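Local coordinates for core protein VP7 (African horsesickness virus, PDB 1AHS) that forms the outer surface of the orbivirus core as trimers that bind the underlying protein VP3, the piece here being the VP7 top domain, at residues B[5-10]-B[25-30]; B[32-37]-B[117-122]; B[63-68]-B[81-86]. All blocks are in the same frame, centred on the assembly; numbering follows the deposited sequence.

Interaction 1 of 3, residues B[5-10]-B[25-30]; sequences AGAVEV and GGYINS
Ala7 turns its methyl to the ring of Tyr27, CB lying 3.8 Å from CD2 and meeting the aromatic system obliquely. The ring stands there because Tyr27 CG is anti to the carbonyl carbon (chi1 -58°) and the ring is turned almost square to the side-chain bond (chi2 -77°). Alanine suits the spot, since a lone methyl meets the ring without a longer side chain. At the ring's edge, near its plane, comes the carbonyl oxygen of Glu9. The phenolic OH reaches past the contact to the backbone oxygen of Leu48, so the tyrosine offers an apolar flank to the loop and a polar end to the helix 46-49.

Val10 approaches differently. Val10 CA lies 3.2 Å from Tyr27 O, a strongly bent CA-H...O contact (124° at the hydrogen). Its CG1 lies 4.4 Å from Tyr27 CB, and its CB rests 3.8 Å from Ile28 O. Valine's CB and CG1 thus lie against two successive carbonyl oxygens, those of Tyr27 and Ile28.

No direct hydrogen bond joins the two segments; one water does it instead, donating to Glu9 O and accepting from Tyr27 N, 3.2 Å from each. At the far end Ser30 OG touches both CA and CB of Ala5, each at 3.8 Å, a small side chain against a small one.

The irregular 5-10 loop therefore packs against the end of strand 23-27, at Tyr27, and against the residues that follow, 28-30; this strand is an outermost one of the five-stranded sheet within this chain. Tyr27 also packs on Ala33 of the adjacent strand 32-37, while Val8 packs on Ala94 and Val10 on Leu66 of a neighbouring subunit of the trimer.

Interaction 2 of 3, residues B[32-37]-B[117-122]; sequences IAEVCM and ILQFEV
The phenyl ring of Phe120 is met at its edge, in plane, by Val35 CG1, which lies 3.3 Å from CE2, a tight contact; Val35 chi1, 27°, is far from a staggered value, which suggests strain. Ala33 O also lies near the ring plane. Phe120 further packs on Trp63 and Val108, which suits a large aromatic to this buried face, shared with Ala33, Val35 and Leu118. The other flat pair, the carboxylate of Glu34 and the amide of Gln119, lies on the opposite face with planes 17° apart; the side chains cross, Glu34 OE2 and Gln119 OE1 being 4.0 Å apart, a near approach of two oxygens and not a hydrogen bond. The carboxylate is held by Ser13 OG and Gly14 N, which satisfy a buried acidic group.

These are neighbouring antiparallel strands within the five-stranded sheet of the top domain. Ala33 and Phe120 form one hydrogen-bonded pair, with Phe120 N to Ala33 O 2.9 Å; Val35 and Leu118 form the next, with Val35 N to Leu118 O 2.8 Å. Between and beyond them lie the non-hydrogen-bonded pairs.

On the Glu34 face, Ile32 sends CG2, anti to its own backbone N, against Gln119 CG at 3.6 Å, while CG1 lies alongside Glu121 CG. Cys36 SG touches Ile117 CG1 at 4.0 Å. Glu121 makes a salt bridge to Arg64 and accepts from Ser30 N of a neighbouring subunit.

Interaction 3 of 3, residues B[63-68]-B[81-86]; sequences WRPLRI and PGTFVT
Trp63 sets its indole between its own backbone N and carbonyl carbon (chi1 71°), turned almost square to the side-chain bond, and Val85 brings CG2 onto one face of it by holding that methyl beside the backbone N, with CG1 anti to the N (chi1 165°). CG2 thereby sits over the middle of that indole face, 3.5 Å from the centroid of the five-membered ring and 17° off its normal, a CH-pi contact. The nearest ring atom is Trp63 CD2, 3.4 Å from Val85 CG2. The second methyl, CG1, leans toward the pyrrole side at Trp63 CD1, 4.0 Å away. A branched valine suits the place because its compact CB and two methyls can spread against the flat indole.

The benzo end of the same ring is edged by Thr83: its carbonyl oxygen lies 3.5 Å from Trp63 CH2, near the ring plane, and its OG1 lies 3.8 Å from CZ3, also in plane. Pro65 CB comes within 4.0 Å of Thr83 OG1.

The touching backbones run nearly antiparallel, yet the CA atoms of Trp63 and Val85 are 8.0 Å apart and no hydrogen bond joins the segments. Strand 59-65 belongs to the five-stranded sheet and strand 84-87 to the four-stranded one, so this is side-chain packing between the two facing antiparallel sheets of a beta sandwich, the jelly-roll type known for the orbivirus VP7 top domain. Val85 reaches Val108 of its own sheet. Trp63 NE1 donates to Val92 O, which satisfies the indole N-H. Arg64, whose side chain sets out away from the 81-86 segment, gives a hydrogen bond from NE to Ala7 O of a neighbouring subunit.

Overall arrangement
From the N terminus, interaction 1 closes first, where the end of strand 23-27 and the residues after it return to the 5-10 loop. Interaction 2 then opens at strand 32-37 and closes a long loop on strand 116-122 near the C terminus. Interaction 3 is nested within that loop and sets strand 59-65 against 81-86. The first two contacts adjoin, because strands 23-27 and 32-37 are sheet neighbours, and the last two adjoin through strands 116-122 and 59-65. Interactions 1 and 3 lie on opposite sides of the chain's centre, their centres about 20 Å apart. Together they run from one outermost strand, across the five-stranded sheet, to the four-stranded one.

Interaction 1 of 3, residues B[5-10]-B[25-30]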
# COMPACT_ATOMS: atom_id res chain seq x y z
N ALA B 5 3.00 14.21 -0.93
CA ALA B 5 1.85 14.48 -0.06
C ALA B 5 0.78 15.36 -0.70
O ALA B 5 -0.39 15.17 -0.43
CB ALA B 5 2.33 15.07 1.27
N GLY B 6 1.15 16.19 -1.66
CA GLY B 6 0.17 17.08 -2.26
C GLY B 6 -0.55 16.59 -3.48
O GLY B 6 -1.26 17.36 -4.12
N ALA B 7 -0.36 15.32 -3.82
CA ALA B 7 -1.00 14.71 -4.97
C ALA B 7 -2.48 14.81 -4.69
O ALA B 7 -2.91 14.59 -3.57
CB ALA B 7 -0.59 13.26 -5.04
N VAL B 8 -3.29 15.13 -5.70
CA VAL B 8 -4.71 15.22 -5.42
C VAL B 8 -5.52 13.92 -5.61
O VAL B 8 -6.74 13.89 -5.39
CB VAL B 8 -5.32 16.36 -6.20
CG1 VAL B 8 -4.80 17.66 -5.65
CG2 VAL B 8 -4.96 16.25 -7.63
N GLU B 9 -4.85 12.85 -6.03
CA GLU B 9 -5.49 11.57 -6.22
C GLU B 9 -4.40 10.53 -6.18
O GLU B 9 -3.24 10.83 -6.42
CB GLU B 9 -6.23 11.51 -7.54
CG GLU B 9 -5.34 11.59 -8.74
CD GLU B 9 -6.14 11.63 -10.05
OE1 GLU B 9 -7.32 12.06 -9.99
OE2 GLU B 9 -5.59 11.21 -11.11
N VAL B 10 -4.78 9.34 -5.74
CA VAL B 10 -3.88 8.21 -5.65
C VAL B 10 -4.63 7.03 -6.30
O VAL B 10 -5.75 7.18 -6.80
CB VAL B 10 -3.50 7.92 -4.16
CG1 VAL B 10 -2.68 9.05 -3.62
CG2 VAL B 10 -4.72 7.75 -3.31
N GLY B 25 1.96 6.68 -14.96
CA GLY B 25 2.40 6.69 -13.57
C GLY B 25 1.33 7.36 -12.74
O GLY B 25 0.44 8.08 -13.25
N GLY B 26 1.40 7.11 -11.44
CA GLY B 26 0.45 7.66 -10.50
C GLY B 26 0.99 7.48 -9.11
O GLY B 26 1.96 6.74 -8.92
N TYR B 27 0.38 8.11 -8.13
CA TYR B 27 0.90 7.98 -6.79
C TYR B 27 0.12 7.01 -6.00
O TYR B 27 -1.07 6.83 -6.24
CB TYR B 27 0.86 9.34 -6.14
CG TYR B 27 1.66 10.33 -6.94
CD1 TYR B 27 3.05 10.34 -6.88
CD2 TYR B 27 1.03 11.26 -7.77
CE1 TYR B 27 3.79 11.24 -7.61
CE2 TYR B 27 1.77 12.18 -8.51
CZ TYR B 27 3.15 12.16 -8.42
OH TYR B 27 3.89 13.09 -9.10
N ILE B 28 0.80 6.35 -5.07
CA ILE B 28 0.18 5.38 -4.18
C ILE B 28 -0.04 6.04 -2.81
O ILE B 28 -1.05 5.83 -2.14
CB ILE B 28 1.07 4.15 -4.03
CG1 ILE B 28 1.23 3.46 -5.38
CG2 ILE B 28 0.49 3.19 -3.07
CD1 ILE B 28 -0.01 3.40 -6.22
N ASN B 29 0.92 6.87 -2.40
CA ASN B 29 0.87 7.57 -1.13
C ASN B 29 2.00 8.60 -1.13
O ASN B 29 2.59 8.84 -2.16
CB ASN B 29 0.96 6.58 0.04
CG ASN B 29 2.36 5.98 0.25
OD1 ASN B 29 3.36 6.60 -0.05
ND2 ASN B 29 2.41 4.80 0.85
N SER B 30 2.28 9.23 0.01
CA SER B 30 3.33 10.24 0.12
C SER B 30 4.70 9.88 -0.36
O SER B 30 5.46 10.79 -0.68
CB SER B 30 3.54 10.63 1.56
OG SER B 30 2.39 11.30 1.94
O HOH W 1 -2.29 9.54 -9.15

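Interaction 2 of 3, residues B[32-37]-B[117-122]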
# COMPACT_ATOMS: atom_id res chain seq x y z
N ILE B 32 5.47 6.75 -2.37
CA ILE B 32 5.51 5.74 -3.39
C ILE B 32 4.73 6.11 -4.65
O ILE B 32 3.60 6.59 -4.59
CB ILE B 32 4.97 4.42 -2.79
CG1 ILE B 32 5.77 4.08 -1.55
CG2 ILE B 32 5.11 3.28 -3.75
CD1 ILE B 32 5.43 2.75 -0.99
N ALA B 33 5.34 5.84 -5.79
CA ALA B 33 4.73 6.10 -7.07
C ALA B 33 4.95 4.81 -7.86
O ALA B 33 5.87 4.05 -7.55
CB ALA B 33 5.43 7.27 -7.73
N GLU B 34 4.13 4.53 -8.86
CA GLU B 34 4.31 3.32 -9.65
C GLU B 34 4.11 3.66 -11.12
O GLU B 34 3.28 4.50 -11.43
CB GLU B 34 3.25 2.28 -9.29
CG GLU B 34 3.39 1.63 -7.91
CD GLU B 34 2.33 0.57 -7.61
OE1 GLU B 34 1.38 0.34 -8.41
OE2 GLU B 34 2.44 -0.06 -6.53
N VAL B 35 4.85 3.04 -12.02
CA VAL B 35 4.60 3.31 -13.44
C VAL B 35 4.25 1.99 -14.13
O VAL B 35 4.91 0.97 -13.93
CB VAL B 35 5.75 4.17 -14.10
CG1 VAL B 35 7.04 3.97 -13.40
CG2 VAL B 35 5.90 3.89 -15.56
N CYS B 36 3.07 1.97 -14.72
CA CYS B 36 2.55 0.81 -15.39
C CYS B 36 3.15 0.83 -16.76
O CYS B 36 3.07 1.84 -17.42
CB CYS B 36 1.03 0.90 -15.50
SG CYS B 36 0.15 0.65 -13.94
N MET B 37 3.71 -0.28 -17.23
CA MET B 37 4.34 -0.29 -18.54
C MET B 37 3.96 -1.43 -19.44
O MET B 37 4.06 -2.60 -19.06
CB MET B 37 5.86 -0.33 -18.39
CG MET B 37 6.43 0.79 -17.58
SD MET B 37 8.14 0.71 -17.61
CE MET B 37 8.34 1.50 -19.25
N ILE B 117 4.86 -3.50 -13.80
CA ILE B 117 4.59 -2.29 -13.01
C ILE B 117 5.85 -2.08 -12.18
O ILE B 117 6.36 -3.05 -11.62
CB ILE B 117 3.41 -2.42 -12.04
CG1 ILE B 117 2.10 -2.60 -12.76
CG2 ILE B 117 3.23 -1.12 -11.28
CD1 ILE B 117 0.97 -2.66 -11.81
N LEU B 118 6.40 -0.87 -12.17
CA LEU B 118 7.58 -0.56 -11.36
C LEU B 118 7.17 0.38 -10.26
O LEU B 118 6.41 1.34 -10.49
CB LEU B 118 8.65 0.15 -12.18
CG LEU B 118 9.64 -0.62 -13.05
CD1 LEU B 118 8.99 -1.71 -13.85
CD2 LEU B 118 10.26 0.37 -13.97
N GLN B 119 7.72 0.14 -9.07
CA GLN B 119 7.45 0.93 -7.90
C GLN B 119 8.68 1.75 -7.53
O GLN B 119 9.78 1.20 -7.57
CB GLN B 119 7.10 -0.01 -6.75
CG GLN B 119 7.02 0.67 -5.43
CD GLN B 119 6.74 -0.25 -4.27
OE1 GLN B 119 5.61 -0.74 -4.13
NE2 GLN B 119 7.74 -0.45 -3.40
N PHE B 120 8.51 3.02 -7.13
CA PHE B 120 9.63 3.89 -6.70
C PHE B 120 9.27 4.30 -5.31
O PHE B 120 8.21 4.83 -5.12
CB PHE B 120 9.70 5.17 -7.54
CG PHE B 120 10.12 4.93 -8.94
CD1 PHE B 120 11.45 4.88 -9.26
CD2 PHE B 120 9.19 4.63 -9.91
CE1 PHE B 120 11.83 4.54 -10.56
CE2 PHE B 120 9.56 4.29 -11.22
CZ PHE B 120 10.88 4.23 -11.54
N GLU B 121 10.12 4.09 -4.35
CA GLU B 121 9.76 4.48 -3.01
C GLU B 121 10.79 5.49 -2.56
O GLU B 121 11.96 5.18 -2.54
CB GLU B 121 9.84 3.27 -2.09
CG GLU B 121 9.63 3.62 -0.61
CD GLU B 121 9.65 2.42 0.28
OE1 GLU B 121 9.73 1.28 -0.25
OE2 GLU B 121 9.57 2.60 1.51
N VAL B 122 10.36 6.69 -2.22
CA VAL B 122 11.28 7.70 -1.75
C VAL B 122 11.63 7.45 -0.31
O VAL B 122 10.76 7.33 0.55
CB VAL B 122 10.68 9.03 -1.93
CG1 VAL B 122 11.55 10.08 -1.37
CG2 VAL B 122 10.45 9.25 -3.38

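Interaction 3 of 3, residues B[63-68]-B[81-86]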
# COMPACT_ATOMS: atom_id res chain seq x y z
N TRP B 63 14.01 1.40 -6.55
CA TRP B 63 12.93 0.95 -7.41
C TRP B 63 12.94 -0.59 -7.43
O TRP B 63 13.90 -1.23 -7.00
CB TRP B 63 13.08 1.49 -8.82
CG TRP B 63 14.19 0.89 -9.57
CD1 TRP B 63 15.50 1.24 -9.52
CD2 TRP B 63 14.09 -0.20 -10.48
NE1 TRP B 63 16.23 0.43 -10.35
CE2 TRP B 63 15.38 -0.47 -10.96
CE3 TRP B 63 13.02 -0.99 -10.95
CZ2 TRP B 63 15.64 -1.49 -11.87
CZ3 TRP B 63 13.28 -2.02 -11.87
CH2 TRP B 63 14.58 -2.25 -12.32
N ARG B 64 11.81 -1.17 -7.79
CA ARG B 64 11.72 -2.60 -7.93
C ARG B 64 10.46 -2.97 -8.67
O ARG B 64 9.52 -2.19 -8.73
CB ARG B 64 11.93 -3.40 -6.64
CG ARG B 64 11.15 -3.02 -5.46
CD ARG B 64 11.94 -2.07 -4.59
NE ARG B 64 12.21 -2.56 -3.24
CZ ARG B 64 11.62 -2.09 -2.15
NH1 ARG B 64 10.70 -1.12 -2.24
NH2 ARG B 64 11.97 -2.56 -0.97
N PRO B 65 10.51 -4.05 -9.43
CA PRO B 65 9.38 -4.53 -10.20
C PRO B 65 8.42 -5.25 -9.27
O PRO B 65 8.82 -5.60 -8.16
CB PRO B 65 10.03 -5.49 -11.18
CG PRO B 65 11.15 -6.07 -10.39
CD PRO B 65 11.71 -4.87 -9.69
N LEU B 66 7.16 -5.39 -9.67
CA LEU B 66 6.24 -6.11 -8.81
C LEU B 66 6.22 -7.50 -9.34
O LEU B 66 5.87 -7.72 -10.50
CB LEU B 66 4.81 -5.57 -8.88
CG LEU B 66 4.34 -4.17 -8.49
CD1 LEU B 66 3.07 -4.26 -7.66
CD2 LEU B 66 5.41 -3.41 -7.79
N ARG B 67 6.62 -8.44 -8.51
CA ARG B 67 6.59 -9.82 -8.91
C ARG B 67 5.13 -10.22 -9.32
O ARG B 67 4.94 -10.92 -10.32
CB ARG B 67 7.15 -10.66 -7.75
CG ARG B 67 6.92 -12.17 -7.86
CD ARG B 67 7.73 -12.84 -8.96
NE ARG B 67 8.55 -13.91 -8.37
CZ ARG B 67 8.26 -15.21 -8.47
NH1 ARG B 67 7.18 -15.60 -9.15
NH2 ARG B 67 9.03 -16.11 -7.84
N ILE B 68 4.11 -9.87 -8.53
CA ILE B 68 2.73 -10.16 -8.95
C ILE B 68 1.87 -8.88 -8.81
O ILE B 68 2.08 -8.06 -7.90
CB ILE B 68 2.00 -11.38 -8.22
CG1 ILE B 68 1.85 -11.11 -6.78
CG2 ILE B 68 2.69 -12.74 -8.38
CD1 ILE B 68 0.47 -10.72 -6.53
N PRO B 81 10.68 -9.91 -17.21
CA PRO B 81 12.06 -9.80 -16.74
C PRO B 81 12.81 -8.74 -17.56
O PRO B 81 12.30 -8.22 -18.57
CB PRO B 81 12.59 -11.19 -16.98
CG PRO B 81 11.87 -11.57 -18.29
CD PRO B 81 10.49 -11.10 -18.06
N GLY B 82 13.98 -8.34 -17.09
CA GLY B 82 14.75 -7.35 -17.84
C GLY B 82 14.33 -5.89 -17.76
O GLY B 82 14.74 -5.10 -18.61
N THR B 83 13.49 -5.55 -16.79
CA THR B 83 13.08 -4.17 -16.60
C THR B 83 14.33 -3.42 -16.10
O THR B 83 15.13 -4.00 -15.35
CB THR B 83 11.98 -4.09 -15.52
OG1 THR B 83 12.41 -4.76 -14.34
CG2 THR B 83 10.71 -4.71 -16.01
N PHE B 84 14.54 -2.17 -16.53
CA PHE B 84 15.70 -1.39 -16.06
C PHE B 84 15.34 0.06 -15.79
O PHE B 84 14.32 0.56 -16.28
CB PHE B 84 16.93 -1.47 -17.01
CG PHE B 84 16.67 -0.91 -18.38
CD1 PHE B 84 16.66 0.46 -18.59
CD2 PHE B 84 16.36 -1.74 -19.43
CE1 PHE B 84 16.34 1.01 -19.82
CE2 PHE B 84 16.04 -1.21 -20.66
CZ PHE B 84 16.02 0.17 -20.87
N VAL B 85 16.18 0.74 -15.04
CA VAL B 85 16.00 2.14 -14.71
C VAL B 85 17.40 2.78 -14.85
O VAL B 85 18.39 2.20 -14.38
CB VAL B 85 15.44 2.26 -13.25
CG1 VAL B 85 15.57 3.67 -12.73
CG2 VAL B 85 13.99 1.84 -13.21
N THR B 86 17.52 3.84 -15.65
CA THR B 86 18.81 4.51 -15.73
C THR B 86 18.67 5.92 -15.15
O THR B 86 17.62 6.55 -15.31
CB THR B 86 19.37 4.58 -17.17
OG1 THR B 86 18.47 5.26 -18.05
CG2 THR B 86 19.60 3.22 -17.70